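Local atomic coordinates of yeast glycogen phosphorylase (Saccharomyces cerevisiae, PDB entry 1YGP), a protein that belongs to the carbohydrate phosphorylase family of the GT-B clan and carries a bound pyridoxal-5'-phosphate. Residues Q524-T536 and F563-R577. Sequence-based numbering, arbitrary orientation.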
# COMPACT_ATOMS: atom_id res chain seq x y z
N GLN A 524 -2.84 30.95 -1.38
CA GLN A 524 -3.09 29.86 -0.46
C GLN A 524 -2.61 30.24 0.92
O GLN A 524 -3.41 30.27 1.86
CB GLN A 524 -2.37 28.63 -0.93
CG GLN A 524 -2.82 27.39 -0.17
CD GLN A 524 -2.65 26.16 -1.03
OE1 GLN A 524 -2.25 25.10 -0.58
NE2 GLN A 524 -2.97 26.20 -2.31
N ALA A 525 -1.32 30.58 1.04
CA ALA A 525 -0.73 30.89 2.32
C ALA A 525 -1.25 32.14 2.99
O ALA A 525 -1.29 32.17 4.22
CB ALA A 525 0.78 31.06 2.19
N ASN A 526 -1.68 33.17 2.24
CA ASN A 526 -2.12 34.41 2.85
C ASN A 526 -3.38 34.98 2.21
O ASN A 526 -3.38 36.09 1.65
CB ASN A 526 -0.98 35.42 2.77
CG ASN A 526 -1.05 36.55 3.80
OD1 ASN A 526 -2.06 36.83 4.45
ND2 ASN A 526 0.06 37.27 3.98
N PRO A 527 -4.54 34.30 2.32
CA PRO A 527 -5.81 34.74 1.77
C PRO A 527 -6.22 36.13 2.20
O PRO A 527 -6.64 36.93 1.36
CB PRO A 527 -6.78 33.70 2.23
CG PRO A 527 -6.21 33.21 3.55
CD PRO A 527 -4.75 33.12 3.16
N SER A 528 -6.06 36.46 3.48
CA SER A 528 -6.45 37.74 4.08
C SER A 528 -5.76 38.91 3.37
O SER A 528 -6.38 39.95 3.19
CB SER A 528 -6.10 37.71 5.58
OG SER A 528 -5.34 36.52 5.90
N LEU A 529 -4.51 38.74 2.93
CA LEU A 529 -3.84 39.74 2.13
C LEU A 529 -4.35 39.62 0.71
O LEU A 529 -4.60 40.65 0.08
CB LEU A 529 -2.33 39.54 2.14
CG LEU A 529 -1.45 40.42 1.23
CD1 LEU A 529 -1.71 41.89 1.53
CD2 LEU A 529 0.00 40.10 1.46
N ALA A 530 -4.56 38.42 0.15
CA ALA A 530 -5.06 38.30 -1.22
C ALA A 530 -6.40 38.99 -1.42
O ALA A 530 -6.69 39.54 -2.49
CB ALA A 530 -5.23 36.85 -1.60
N LYS A 531 -7.24 39.00 -0.38
CA LYS A 531 -8.51 39.68 -0.40
C LYS A 531 -8.21 41.17 -0.34
O LYS A 531 -8.74 41.89 -1.19
CB LYS A 531 -9.39 39.30 0.80
N LEU A 532 -7.33 41.68 0.54
CA LEU A 532 -7.03 43.10 0.66
C LEU A 532 -6.64 43.71 -0.66
O LEU A 532 -7.17 44.76 -1.00
CB LEU A 532 -5.88 43.37 1.65
CG LEU A 532 -5.41 44.82 1.95
CD1 LEU A 532 -6.56 45.71 2.37
CD2 LEU A 532 -4.44 44.78 3.12
N ILE A 533 -5.74 43.04 -1.39
CA ILE A 533 -5.28 43.48 -2.70
C ILE A 533 -6.44 43.43 -3.68
O ILE A 533 -6.65 44.40 -4.41
CB ILE A 533 -4.11 42.56 -3.13
CG1 ILE A 533 -2.92 42.93 -2.31
CG2 ILE A 533 -3.76 42.71 -4.59
CD1 ILE A 533 -1.75 41.96 -2.51
N SER A 534 -7.24 42.36 -3.73
CA SER A 534 -8.35 42.30 -4.66
C SER A 534 -9.35 43.39 -4.34
O SER A 534 -10.02 43.91 -5.24
CB SER A 534 -9.07 40.97 -4.59
N GLU A 535 -9.44 43.80 -3.08
CA GLU A 535 -10.28 44.90 -2.66
C GLU A 535 -9.64 46.22 -3.10
O GLU A 535 -10.22 46.92 -3.93
CB GLU A 535 -10.42 44.89 -1.16
CG GLU A 535 -11.85 44.91 -0.68
CD GLU A 535 -12.05 43.93 0.46
OE1 GLU A 535 -11.54 44.15 1.56
OE2 GLU A 535 -12.72 42.92 0.23
N THR A 536 -8.42 46.55 -2.69
CA THR A 536 -7.89 47.88 -2.95
C THR A 536 -7.67 48.17 -4.42
O THR A 536 -8.06 49.22 -4.94
CB THR A 536 -6.59 48.04 -2.15
OG1 THR A 536 -5.67 47.06 -2.59
CG2 THR A 536 -6.85 47.88 -0.66
N PHE A 563 -5.25 52.40 4.93
CA PHE A 563 -4.67 51.29 4.19
C PHE A 563 -3.61 50.64 5.05
O PHE A 563 -3.65 49.43 5.26
CB PHE A 563 -4.02 51.77 2.90
CG PHE A 563 -3.48 50.65 2.03
CD1 PHE A 563 -4.36 49.81 1.36
CD2 PHE A 563 -2.11 50.46 1.92
CE1 PHE A 563 -3.85 48.79 0.57
CE2 PHE A 563 -1.62 49.44 1.12
CZ PHE A 563 -2.49 48.60 0.44
N LEU A 564 -2.68 51.44 5.58
CA LEU A 564 -1.65 50.91 6.45
C LEU A 564 -2.26 50.21 7.66
O LEU A 564 -1.79 49.14 8.05
CB LEU A 564 -0.73 52.06 6.87
CG LEU A 564 0.66 52.18 6.20
CD1 LEU A 564 0.67 51.65 4.78
CD2 LEU A 564 1.03 53.64 6.17
N LYS A 565 -3.37 50.72 8.22
CA LYS A 565 -4.00 50.05 9.34
C LYS A 565 -4.47 48.67 8.90
O LYS A 565 -4.24 47.66 9.58
CB LYS A 565 -5.21 50.81 9.84
N LYS A 566 -5.03 48.63 7.69
CA LYS A 566 -5.55 47.42 7.11
C LYS A 566 -4.44 46.39 6.90
O LYS A 566 -4.56 45.22 7.29
CB LYS A 566 -6.21 47.79 5.82
CG LYS A 566 -7.71 47.69 5.88
CD LYS A 566 -8.30 48.73 6.80
CE LYS A 566 -9.34 49.55 6.05
NZ LYS A 566 -8.72 50.27 4.96
N TRP A 567 -3.33 46.88 6.35
CA TRP A 567 -2.16 46.08 6.05
C TRP A 567 -1.63 45.51 7.34
O TRP A 567 -1.26 44.33 7.40
CB TRP A 567 -1.08 46.94 5.41
CG TRP A 567 -0.08 46.13 4.60
CD1 TRP A 567 1.10 45.70 5.15
CD2 TRP A 567 -0.21 45.76 3.28
NE1 TRP A 567 1.72 45.06 4.18
CE2 TRP A 567 0.99 45.07 3.05
CE3 TRP A 567 -1.14 45.90 2.24
CZ2 TRP A 567 1.27 44.52 1.81
CZ3 TRP A 567 -0.85 45.34 1.00
CH2 TRP A 567 0.35 44.65 0.78
N ASN A 568 -1.61 46.29 8.42
CA ASN A 568 -1.06 45.76 9.64
C ASN A 568 -1.96 44.70 10.24
O ASN A 568 -1.47 43.64 10.67
CB ASN A 568 -0.84 46.87 10.63
CG ASN A 568 0.03 46.39 11.78
OD1 ASN A 568 -0.26 46.63 12.93
ND2 ASN A 568 1.15 45.70 11.59
N GLN A 569 -3.27 44.90 10.20
CA GLN A 569 -4.24 43.96 10.75
C GLN A 569 -4.11 42.57 10.15
O GLN A 569 -4.14 41.57 10.89
CB GLN A 569 -5.64 44.48 10.51
CG GLN A 569 -6.73 43.59 11.06
CD GLN A 569 -6.64 43.49 12.57
OE1 GLN A 569 -6.09 42.56 13.15
NE2 GLN A 569 -7.17 44.49 13.26
N VAL A 570 -3.93 42.51 8.83
CA VAL A 570 -3.74 41.24 8.12
C VAL A 570 -2.57 40.51 8.82
O VAL A 570 -2.68 39.43 9.40
CB VAL A 570 -3.43 41.55 6.61
CG1 VAL A 570 -3.27 40.26 5.85
CG2 VAL A 570 -4.57 42.30 5.94
N LYS A 571 -1.44 41.20 8.92
CA LYS A 571 -0.24 40.62 9.49
C LYS A 571 -0.44 40.22 10.94
O LYS A 571 0.13 39.22 11.36
CB LYS A 571 0.89 41.66 9.29
CG LYS A 571 2.29 41.30 9.79
CD LYS A 571 2.93 40.05 9.23
CE LYS A 571 3.38 40.30 7.81
NZ LYS A 571 4.00 39.12 7.24
N LEU A 572 -1.30 40.91 11.71
CA LEU A 572 -1.54 40.56 13.11
C LEU A 572 -2.35 39.26 13.17
O LEU A 572 -2.01 38.34 13.93
CB LEU A 572 -2.31 41.73 13.82
CG LEU A 572 -2.63 41.85 15.35
CD1 LEU A 572 -3.86 41.05 15.70
CD2 LEU A 572 -1.47 41.34 16.18
N ASN A 573 -3.37 39.11 12.33
CA ASN A 573 -4.18 37.90 12.33
C ASN A 573 -3.30 36.75 11.90
O ASN A 573 -3.34 35.69 12.54
CB ASN A 573 -5.37 38.01 11.37
CG ASN A 573 -6.29 39.21 11.64
OD1 ASN A 573 -6.86 39.79 10.71
ND2 ASN A 573 -6.51 39.66 12.88
N ASN A 574 -2.43 36.94 10.90
CA ASN A 574 -1.48 35.91 10.47
C ASN A 574 -0.54 35.48 11.57
O ASN A 574 -0.18 34.30 11.66
CB ASN A 574 -0.60 36.35 9.33
CG ASN A 574 -1.29 36.33 7.98
OD1 ASN A 574 -2.35 35.76 7.76
ND2 ASN A 574 -0.70 37.00 7.00
N LYS A 575 -0.16 36.43 12.43
CA LYS A 575 0.67 36.10 13.58
C LYS A 575 -0.09 35.21 14.56
O LYS A 575 0.48 34.25 15.10
CB LYS A 575 1.14 37.38 14.29
CG LYS A 575 2.41 37.89 13.61
CD LYS A 575 3.22 38.77 14.53
CE LYS A 575 3.06 40.22 14.17
NZ LYS A 575 3.76 41.03 15.14
N ILE A 576 -1.39 35.46 14.71
CA ILE A 576 -2.22 34.67 15.60
C ILE A 576 -2.25 33.24 15.10
O ILE A 576 -2.11 32.35 15.94
CB ILE A 576 -3.67 35.25 15.66
CG1 ILE A 576 -3.64 36.52 16.49
CG2 ILE A 576 -4.66 34.21 16.23
CD1 ILE A 576 -4.92 37.37 16.32
N ARG A 577 -2.38 32.99 13.79
CA ARG A 577 -2.38 31.62 13.28
C ARG A 577 -1.13 30.90 13.72
O ARG A 577 -1.24 29.81 14.27
CB ARG A 577 -2.34 31.47 11.77
CG ARG A 577 -3.42 32.07 10.90
CD ARG A 577 -3.36 31.39 9.52
NE ARG A 577 -2.06 31.56 8.89
CZ ARG A 577 -1.92 31.68 7.57
NH1 ARG A 577 -2.97 31.65 6.75
NH2 ARG A 577 -0.69 31.86 7.07
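Leu-529 lays its CD1 methyl over one face of the Trp-567 indole, a CH-pi contact 3.8 Å from the centroid of the six-membered ring. Leu-532 CD2 lies 3.6 Å from Trp-567 CE3 and also packs against Val-570 CG2. The Leu-532 CG stands anti to the backbone N (chi1 -178°), which sends the branch across. At the Phe-563 ring, Thr-536 CG2 meets the edge, in plane, 3.4 Å from Phe-563 CE1. The Arg-577 guanidinium takes Ala-525 O at its edge. Arg-577 NH2 (2.9 Å) and NH1 (3.1 Å) both donate to Ala-525 O, end-on and in the guanidinium plane. Over one guanidinium face lies Asn-574 OD1. Asn-574 ND2 donates almost straight (171°) to Asn-526 OD1 at 2.9 Å, arriving above the carbonyl plane. Asn-526 is the N-cap of helix 527-536; its OD1 also accepts a weak bond from Leu-529 N. Helix 527-536 and segment 563-577 run antiparallel (163°), with axes 9.5 Å apart at closest approach. Helix 842-856 packs on Trp-567 and Phe-563, and its Ser-849 OG bonds Trp-567 NE1. At the other end Arg-577 touches Pro-706 and helix 698-704, which carries pyridoxal-5'-phosphate pocket residues Val-698 and Ala-701.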